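Local coordinates for protein acetolactate synthase isozyme 1 large subunit (Escherichia coli, PDB 6LPI) that serves as the large subunit of a thiamine-diphosphate enzyme and binds thiamine diphosphate, a magnesium ion and flavin-adenine dinucleotide, at residues 106-111 / 168-173; 422-427 / 448-453. All blocks are in the same frame, centred on the assembly; numbering follows the deposited sequence.

Contact 1 (106-111 / 168-173); sequences ICITGQ and IDIPKD
The carbonyl oxygen of Ile170 is gripped twice: it takes the backbone N-H of Gln111, with N 3.0 Å from O, and a second bond from the side-chain NE2 of Gln175. The Gln111 donor sits well above the carbonyl plane, 55° out of it. Before this point the hydrogen bonds of the parallel ladder are straighter, as Ile168 N meets Cys107 O at 2.8 Å and Ile170 N meets Thr109 O at 2.9 Å, while Thr109 N returns to Ile168 O. Beyond Pro171, the N-cap residue, the ladder gains one more rung, because Lys172 N reaches Gln111 O at 2.8 Å as its own chain turns into helix 172-175.

The two faces differ in chemistry. On one, isoleucines meet, the CG2 branch of one against the CD1 tip of the other: CG2 of Ile108 lies 3.9 Å from CD1 of Ile170, and Ile106 meets Ile168 in the same manner, with helix 147-159 covering Ile106 and Ile168. On the other face, where helix 86-101 packs on Cys107 and Thr109, Gln111 leaves with CG anti to its N (chi1 173°) and then bends, so that NE2 turns back to Asp169 OD1. That bond, 2.9 Å from NE2 to OD1, is weak, and the amide stands 70° from the carboxylate plane; Val125 O offers NE2 another weak one.

Both strands are inner members of the six-stranded parallel sheet of the thiamine-diphosphate-enzyme fold. Their hold on each other therefore rests mainly on buried backbone hydrogen bonds and branched aliphatic packing, with the Gln111-Asp169 pair a loose polar addition.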
ATOM      1  N   ILE B 106     -11.436  -0.997   5.848  1.00 52.57           N
ATOM      2  CA  ILE B 106     -12.641  -1.813   5.940  1.00 49.90           C
ATOM      3  C   ILE B 106     -13.607  -1.286   4.902  1.00 40.75           C
ATOM      4  O   ILE B 106     -13.926  -0.090   4.878  1.00 38.71           O
ATOM      5  CB  ILE B 106     -13.270  -1.823   7.342  1.00 50.89           C
ATOM      6  CG1 ILE B 106     -12.558  -2.817   8.261  1.00 50.25           C
ATOM      7  CG2 ILE B 106     -14.731  -2.190   7.264  1.00 54.85           C
ATOM      8  CD1 ILE B 106     -11.320  -2.337   8.864  1.00 48.62           C
ATOM      9  N   CYS B 107     -14.067  -2.183   4.050  1.00 42.03           N
ATOM     10  CA  CYS B 107     -14.945  -1.866   2.939  1.00 47.50           C
ATOM     11  C   CYS B 107     -16.253  -2.617   3.150  1.00 50.24           C
ATOM     12  O   CYS B 107     -16.262  -3.850   3.193  1.00 58.70           O
ATOM     13  CB  CYS B 107     -14.248  -2.265   1.638  1.00 55.61           C
ATOM     14  SG  CYS B 107     -15.303  -2.614   0.270  1.00 73.99           S
ATOM     15  N   ILE B 108     -17.354  -1.886   3.268  1.00 41.41           N
ATOM     16  CA  ILE B 108     -18.652  -2.470   3.580  1.00 40.05           C
ATOM     17  C   ILE B 108     -19.582  -2.278   2.395  1.00 40.96           C
ATOM     18  O   ILE B 108     -19.769  -1.159   1.899  1.00 48.02           O
ATOM     19  CB  ILE B 108     -19.255  -1.879   4.863  1.00 38.12           C
ATOM     20  CG1 ILE B 108     -18.457  -2.345   6.085  1.00 47.20           C
ATOM     21  CG2 ILE B 108     -20.671  -2.307   5.003  1.00 37.52           C
ATOM     22  CD1 ILE B 108     -18.692  -1.513   7.336  1.00 38.54           C
ATOM     23  N   THR B 109     -20.170  -3.373   1.948  1.00 48.73           N
ATOM     24  CA  THR B 109     -21.021  -3.376   0.776  1.00 51.15           C
ATOM     25  C   THR B 109     -22.341  -4.053   1.123  1.00 50.29           C
ATOM     26  O   THR B 109     -22.366  -5.062   1.839  1.00 48.22           O
ATOM     27  CB  THR B 109     -20.276  -4.093  -0.384  1.00 56.37           C
ATOM     28  OG1 THR B 109     -19.357  -3.178  -1.004  1.00 58.21           O
ATOM     29  CG2 THR B 109     -21.213  -4.594  -1.426  1.00 67.42           C
ATOM     30  N   GLY B 110     -23.446  -3.466   0.660  1.00 43.09           N
ATOM     31  CA  GLY B 110     -24.718  -4.139   0.777  1.00 43.15           C
ATOM     32  C   GLY B 110     -24.828  -5.241  -0.246  1.00 52.84           C
ATOM     33  O   GLY B 110     -24.168  -5.218  -1.287  1.00 59.89           O
ATOM     34  N   GLN B 111     -25.661  -6.235   0.040  1.00 55.52           N
ATOM     35  CA  GLN B 111     -25.870  -7.283  -0.949  1.00 51.17           C
ATOM     36  C   GLN B 111     -27.333  -7.688  -0.914  1.00 51.13           C
ATOM     37  O   GLN B 111     -28.060  -7.397   0.043  1.00 41.66           O
ATOM     38  CB  GLN B 111     -24.915  -8.467  -0.714  1.00 52.38           C
ATOM     39  CG  GLN B 111     -25.136  -9.728  -1.578  1.00 55.23           C
ATOM     40  CD  GLN B 111     -24.629  -9.590  -3.017  1.00 56.81           C
ATOM     41  OE1 GLN B 111     -25.332  -9.094  -3.893  1.00 62.07           O
ATOM     42  NE2 GLN B 111     -23.392 -10.036  -3.257  1.00 52.70           N
ATOM     43  N   ILE B 168     -16.419  -6.614   3.756  1.00 42.09           N
ATOM     44  CA  ILE B 168     -17.558  -7.225   4.418  1.00 43.62           C
ATOM     45  C   ILE B 168     -18.780  -6.955   3.550  1.00 41.71           C
ATOM     46  O   ILE B 168     -19.213  -5.800   3.412  1.00 31.39           O
ATOM     47  CB  ILE B 168     -17.745  -6.697   5.852  1.00 42.88           C
ATOM     48  CG1 ILE B 168     -16.397  -6.672   6.590  1.00 38.30           C
ATOM     49  CG2 ILE B 168     -18.740  -7.563   6.633  1.00 33.48           C
ATOM     50  CD1 ILE B 168     -16.358  -5.756   7.779  1.00 33.70           C
ATOM     51  N   ASP B 169     -19.360  -8.031   3.002  1.00 31.53           N
ATOM     52  CA  ASP B 169     -20.588  -7.980   2.218  1.00 44.71           C
ATOM     53  C   ASP B 169     -21.767  -8.397   3.110  1.00 49.14           C
ATOM     54  O   ASP B 169     -21.784  -9.505   3.654  1.00 55.61           O
ATOM     55  CB  ASP B 169     -20.456  -8.893   1.004  1.00 43.22           C
ATOM     56  CG  ASP B 169     -21.352  -8.489  -0.140  1.00 60.56           C
ATOM     57  OD1 ASP B 169     -21.700  -9.371  -0.945  1.00 65.82           O
ATOM     58  OD2 ASP B 169     -21.678  -7.297  -0.266  1.00 71.41           O
ATOM     59  N   ILE B 170     -22.759  -7.521   3.251  1.00 46.08           N
ATOM     60  CA  ILE B 170     -23.835  -7.762   4.211  1.00 47.82           C
ATOM     61  C   ILE B 170     -25.183  -7.721   3.502  1.00 51.67           C
ATOM     62  O   ILE B 170     -25.614  -6.655   3.020  1.00 48.23           O
ATOM     63  CB  ILE B 170     -23.810  -6.746   5.366  1.00 48.73           C
ATOM     64  CG1 ILE B 170     -22.405  -6.586   5.927  1.00 50.43           C
ATOM     65  CG2 ILE B 170     -24.704  -7.205   6.500  1.00 52.39           C
ATOM     66  CD1 ILE B 170     -22.255  -5.350   6.803  1.00 42.10           C
ATOM     67  N   PRO B 171     -25.860  -8.863   3.387  1.00 45.57           N
ATOM     68  CA  PRO B 171     -27.172  -8.880   2.747  1.00 45.87           C
ATOM     69  C   PRO B 171     -28.167  -7.973   3.455  1.00 58.14           C
ATOM     70  O   PRO B 171     -28.188  -7.860   4.685  1.00 62.69           O
ATOM     71  CB  PRO B 171     -27.589 -10.348   2.839  1.00 39.51           C
ATOM     72  CG  PRO B 171     -26.312 -11.082   2.846  1.00 39.89           C
ATOM     73  CD  PRO B 171     -25.339 -10.219   3.588  1.00 45.67           C
ATOM     74  N   LYS B 172     -28.975  -7.299   2.639  1.00 57.98           N
ATOM     75  CA  LYS B 172     -29.969  -6.356   3.134  1.00 49.81           C
ATOM     76  C   LYS B 172     -30.877  -6.989   4.187  1.00 53.01           C
ATOM     77  O   LYS B 172     -31.301  -6.316   5.131  1.00 57.04           O
ATOM     78  CB  LYS B 172     -30.765  -5.819   1.946  1.00 48.95           C
ATOM     79  CG  LYS B 172     -31.876  -4.871   2.268  1.00 48.79           C
ATOM     80  CD  LYS B 172     -32.559  -4.455   0.977  1.00 54.09           C
ATOM     81  CE  LYS B 172     -33.714  -3.517   1.267  1.00 72.38           C
ATOM     82  NZ  LYS B 172     -34.143  -2.773   0.057  1.00 84.86           N
ATOM     83  N   ASP B 173     -31.217  -8.277   4.033  1.00 50.32           N
ATOM     84  CA  ASP B 173     -32.111  -8.887   5.017  1.00 54.42           C
ATOM     85  C   ASP B 173     -31.402  -9.171   6.332  1.00 61.48           C
ATOM     86  O   ASP B 173     -32.070  -9.356   7.353  1.00 71.10           O
ATOM     87  CB  ASP B 173     -32.776 -10.160   4.470  1.00 53.84           C
ATOM     88  CG  ASP B 173     -31.790 -11.273   4.150  1.00 68.02           C
ATOM     89  OD1 ASP B 173     -30.677 -10.988   3.659  1.00 73.65           O
ATOM     90  OD2 ASP B 173     -32.144 -12.451   4.372  1.00 75.00           O
TER

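Contact 2 (422-427 / 448-453)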
ATOM      1  N   GLY B 422      -4.282  10.197  -6.480  1.00 60.59           N
ATOM      2  CA  GLY B 422      -3.924  11.466  -5.874  1.00 53.39           C
ATOM      3  C   GLY B 422      -5.044  12.345  -5.353  1.00 54.86           C
ATOM      4  O   GLY B 422      -5.045  12.714  -4.178  1.00 51.98           O
ATOM      5  N   LEU B 423      -6.008  12.717  -6.184  1.00 52.72           N
ATOM      6  CA  LEU B 423      -6.971  13.697  -5.687  1.00 48.69           C
ATOM      7  C   LEU B 423      -7.844  13.115  -4.575  1.00 53.07           C
ATOM      8  O   LEU B 423      -7.969  13.762  -3.514  1.00 51.75           O
ATOM      9  CB  LEU B 423      -7.771  14.276  -6.859  1.00 43.28           C
ATOM     10  CG  LEU B 423      -9.120  14.959  -6.662  1.00 49.02           C
ATOM     11  CD1 LEU B 423      -8.990  16.160  -5.740  1.00 52.27           C
ATOM     12  CD2 LEU B 423      -9.660  15.379  -8.022  1.00 48.55           C
ATOM     13  N   PRO B 424      -8.447  11.921  -4.713  1.00 45.54           N
ATOM     14  CA  PRO B 424      -9.237  11.403  -3.582  1.00 48.24           C
ATOM     15  C   PRO B 424      -8.402  11.089  -2.356  1.00 55.86           C
ATOM     16  O   PRO B 424      -8.878  11.293  -1.227  1.00 59.64           O
ATOM     17  CB  PRO B 424      -9.929  10.166  -4.162  1.00 37.38           C
ATOM     18  CG  PRO B 424      -9.194   9.843  -5.380  1.00 37.78           C
ATOM     19  CD  PRO B 424      -8.646  11.106  -5.917  1.00 40.30           C
ATOM     20  N   ALA B 425      -7.167  10.606  -2.537  1.00 47.74           N
ATOM     21  CA  ALA B 425      -6.287  10.429  -1.383  1.00 38.73           C
ATOM     22  C   ALA B 425      -6.057  11.751  -0.658  1.00 48.47           C
ATOM     23  O   ALA B 425      -6.107  11.810   0.576  1.00 57.77           O
ATOM     24  CB  ALA B 425      -4.962   9.821  -1.826  1.00 35.90           C
ATOM     25  N   ALA B 426      -5.823  12.827  -1.407  1.00 48.65           N
ATOM     26  CA  ALA B 426      -5.645  14.127  -0.775  1.00 48.34           C
ATOM     27  C   ALA B 426      -6.911  14.560  -0.051  1.00 48.52           C
ATOM     28  O   ALA B 426      -6.850  15.140   1.040  1.00 47.82           O
ATOM     29  CB  ALA B 426      -5.236  15.167  -1.822  1.00 41.45           C
ATOM     30  N   ILE B 427      -8.073  14.265  -0.632  1.00 50.01           N
ATOM     31  CA  ILE B 427      -9.328  14.604   0.029  1.00 52.79           C
ATOM     32  C   ILE B 427      -9.410  13.901   1.384  1.00 56.14           C
ATOM     33  O   ILE B 427      -9.739  14.517   2.413  1.00 57.31           O
ATOM     34  CB  ILE B 427     -10.508  14.246  -0.890  1.00 45.23           C
ATOM     35  CG1 ILE B 427     -10.543  15.230  -2.053  1.00 48.00           C
ATOM     36  CG2 ILE B 427     -11.821  14.273  -0.131  1.00 45.78           C
ATOM     37  CD1 ILE B 427     -11.384  14.786  -3.201  1.00 42.97           C
ATOM     38  N   MET B 448      -7.892  13.114 -14.619  1.00 57.54           N
ATOM     39  CA  MET B 448      -9.213  12.853 -15.171  1.00 61.82           C
ATOM     40  C   MET B 448      -9.843  11.564 -14.679  1.00 63.43           C
ATOM     41  O   MET B 448     -11.054  11.387 -14.846  1.00 78.25           O
ATOM     42  CB  MET B 448      -9.197  12.946 -16.686  1.00 68.41           C
ATOM     43  CG  MET B 448      -9.586  14.385 -17.056  1.00 79.86           C
ATOM     44  SD  MET B 448      -9.577  14.626 -18.799  1.00 86.53           S
ATOM     45  CE  MET B 448      -8.005  13.810 -19.132  1.00 89.45           C
ATOM     46  N   MET B 449      -9.066  10.658 -14.100  1.00 55.99           N
ATOM     47  CA  MET B 449      -9.629   9.373 -13.712  1.00 53.85           C
ATOM     48  C   MET B 449     -10.599   9.524 -12.553  1.00 52.75           C
ATOM     49  O   MET B 449     -11.654   8.883 -12.533  1.00 62.37           O
ATOM     50  CB  MET B 449      -8.521   8.397 -13.350  1.00 61.67           C
ATOM     51  CG  MET B 449      -7.580   8.142 -14.480  1.00 66.71           C
ATOM     52  SD  MET B 449      -7.017   6.487 -14.220  1.00 81.28           S
ATOM     53  CE  MET B 449      -7.569   5.704 -15.695  1.00 66.44           C
ATOM     54  N   ASN B 450     -10.279  10.387 -11.599  1.00 54.61           N
ATOM     55  CA  ASN B 450     -11.181  10.703 -10.501  1.00 57.97           C
ATOM     56  C   ASN B 450     -11.464  12.202 -10.437  1.00 55.49           C
ATOM     57  O   ASN B 450     -11.484  12.803  -9.364  1.00 48.05           O
ATOM     58  CB  ASN B 450     -10.635  10.169  -9.177  1.00 56.61           C
ATOM     59  CG  ASN B 450     -10.903   8.685  -9.008  1.00 56.42           C
ATOM     60  OD1 ASN B 450     -11.987   8.200  -9.335  1.00 58.88           O
ATOM     61  ND2 ASN B 450      -9.935   7.962  -8.477  1.00 56.82           N
ATOM     62  N   ILE B 451     -11.646  12.814 -11.615  1.00 57.33           N
ATOM     63  CA  ILE B 451     -11.917  14.247 -11.737  1.00 51.06           C
ATOM     64  C   ILE B 451     -13.189  14.618 -10.986  1.00 48.15           C
ATOM     65  O   ILE B 451     -13.316  15.735 -10.462  1.00 50.70           O
ATOM     66  CB  ILE B 451     -12.013  14.640 -13.228  1.00 50.74           C
ATOM     67  CG1 ILE B 451     -11.918  16.147 -13.401  1.00 50.45           C
ATOM     68  CG2 ILE B 451     -13.325  14.164 -13.842  1.00 52.58           C
ATOM     69  CD1 ILE B 451     -10.645  16.724 -12.848  1.00 52.83           C
ATOM     70  N   GLN B 452     -14.145  13.693 -10.914  1.00 43.91           N
ATOM     71  CA  GLN B 452     -15.421  14.001 -10.288  1.00 51.04           C
ATOM     72  C   GLN B 452     -15.242  14.317  -8.812  1.00 53.85           C
ATOM     73  O   GLN B 452     -16.042  15.058  -8.227  1.00 63.07           O
ATOM     74  CB  GLN B 452     -16.398  12.842 -10.508  1.00 56.60           C
ATOM     75  CG  GLN B 452     -16.110  11.597  -9.686  1.00 55.98           C
ATOM     76  CD  GLN B 452     -14.948  10.795 -10.213  1.00 55.12           C
ATOM     77  OE1 GLN B 452     -14.731  10.692 -11.428  1.00 62.62           O
ATOM     78  NE2 GLN B 452     -14.149  10.260  -9.291  1.00 49.33           N
ATOM     79  N   GLU B 453     -14.184  13.799  -8.196  1.00 48.30           N
ATOM     80  CA  GLU B 453     -14.020  14.080  -6.783  1.00 43.59           C
ATOM     81  C   GLU B 453     -13.648  15.527  -6.536  1.00 69.26           C
ATOM     82  O   GLU B 453     -13.674  15.960  -5.377  1.00 70.80           O
ATOM     83  CB  GLU B 453     -13.001  13.133  -6.166  1.00 41.82           C
ATOM     84  CG  GLU B 453     -13.396  11.638  -6.335  1.00 46.49           C
ATOM     85  CD  GLU B 453     -14.810  11.325  -5.868  1.00 42.86           C
ATOM     86  OE1 GLU B 453     -15.244  11.913  -4.859  1.00 43.28           O
ATOM     87  OE2 GLU B 453     -15.509  10.530  -6.532  1.00 44.12           O
TER
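Asn450 can be followed atom by atom from its backbone against Pro424. Its CB lies 3.9 Å from Pro424 CD. A first torsion that sets CG beside the backbone N (chi1 -80°) carries the amide across the proline at about a right angle. CG comes to 4.2 Å from Pro424 CG, and ND2 passes 3.7 Å from that same Pro424 CG. This is contact without a hydrogen bond; the N-H groups of ND2 are instead spent on Gly420 O and on Gln61 OE1. At the other tip, OD1 accepts Gln452 NE2 at 3.0 Å.

The same NE2 also donates to Glu453 OE2, 3.1 Å away and approached on the anti side of the carboxylate, so one amide nitrogen bridges two neighbours in the loop. Glu453 OE2 has a further donor in Arg58 N, and OE1 is hydrogen-bonded to Thr456 OG1; the two N-H donors on OE2 would be consistent with a charged carboxylate.

Leu423 and Ile427 supply the rest of the hydrocarbon. Leu423 lays CD2 against the carbonyl O of Asn450, the oxygen that closes the type I turn by accepting Glu453 N at 3.1 Å. One turn later Ile427 sets CD1 beside the carbonyl O and the CB of Glu453, 3.8 Å from CD1 to CB, across the line of that side chain. Phe65 and Ile66 of helix 60-74 also touch Pro424.

The loop leads from helix 444-447 to helix 453-459, and its Met449 touches thiamine diphosphate. Across the contact itself no hydrogen bond forms: the helix offers an apolar surface, while the side-chain amide of Asn450 and the carboxylate of Glu453 find their hydrogen bonds with Gln452 and with Gly420, Gln61, Arg58 and Thr456.

How the contacts relate
Both contacts are buried, yet they illustrate two ways of joining elements. Contact 1 lies inside a parallel sheet and pairs two adjacent strands, so its cohesion is chiefly backbone bonding. Contact 2 seats helix 422-432, which also packs on strand 438-443 of another parallel sheet, against a loop that carries partly or fully exposed residues as well; only van der Waals contact crosses it, and its side-chain hydrogen bonds run within the loop or to residues outside the two segments. They share no element: both segments of contact 1 precede those of contact 2, and their nearest atoms are about 14 Å apart. Only the segments of contact 2 hold a thiamine diphosphate pocket residue, Met449, which takes no part in the packing.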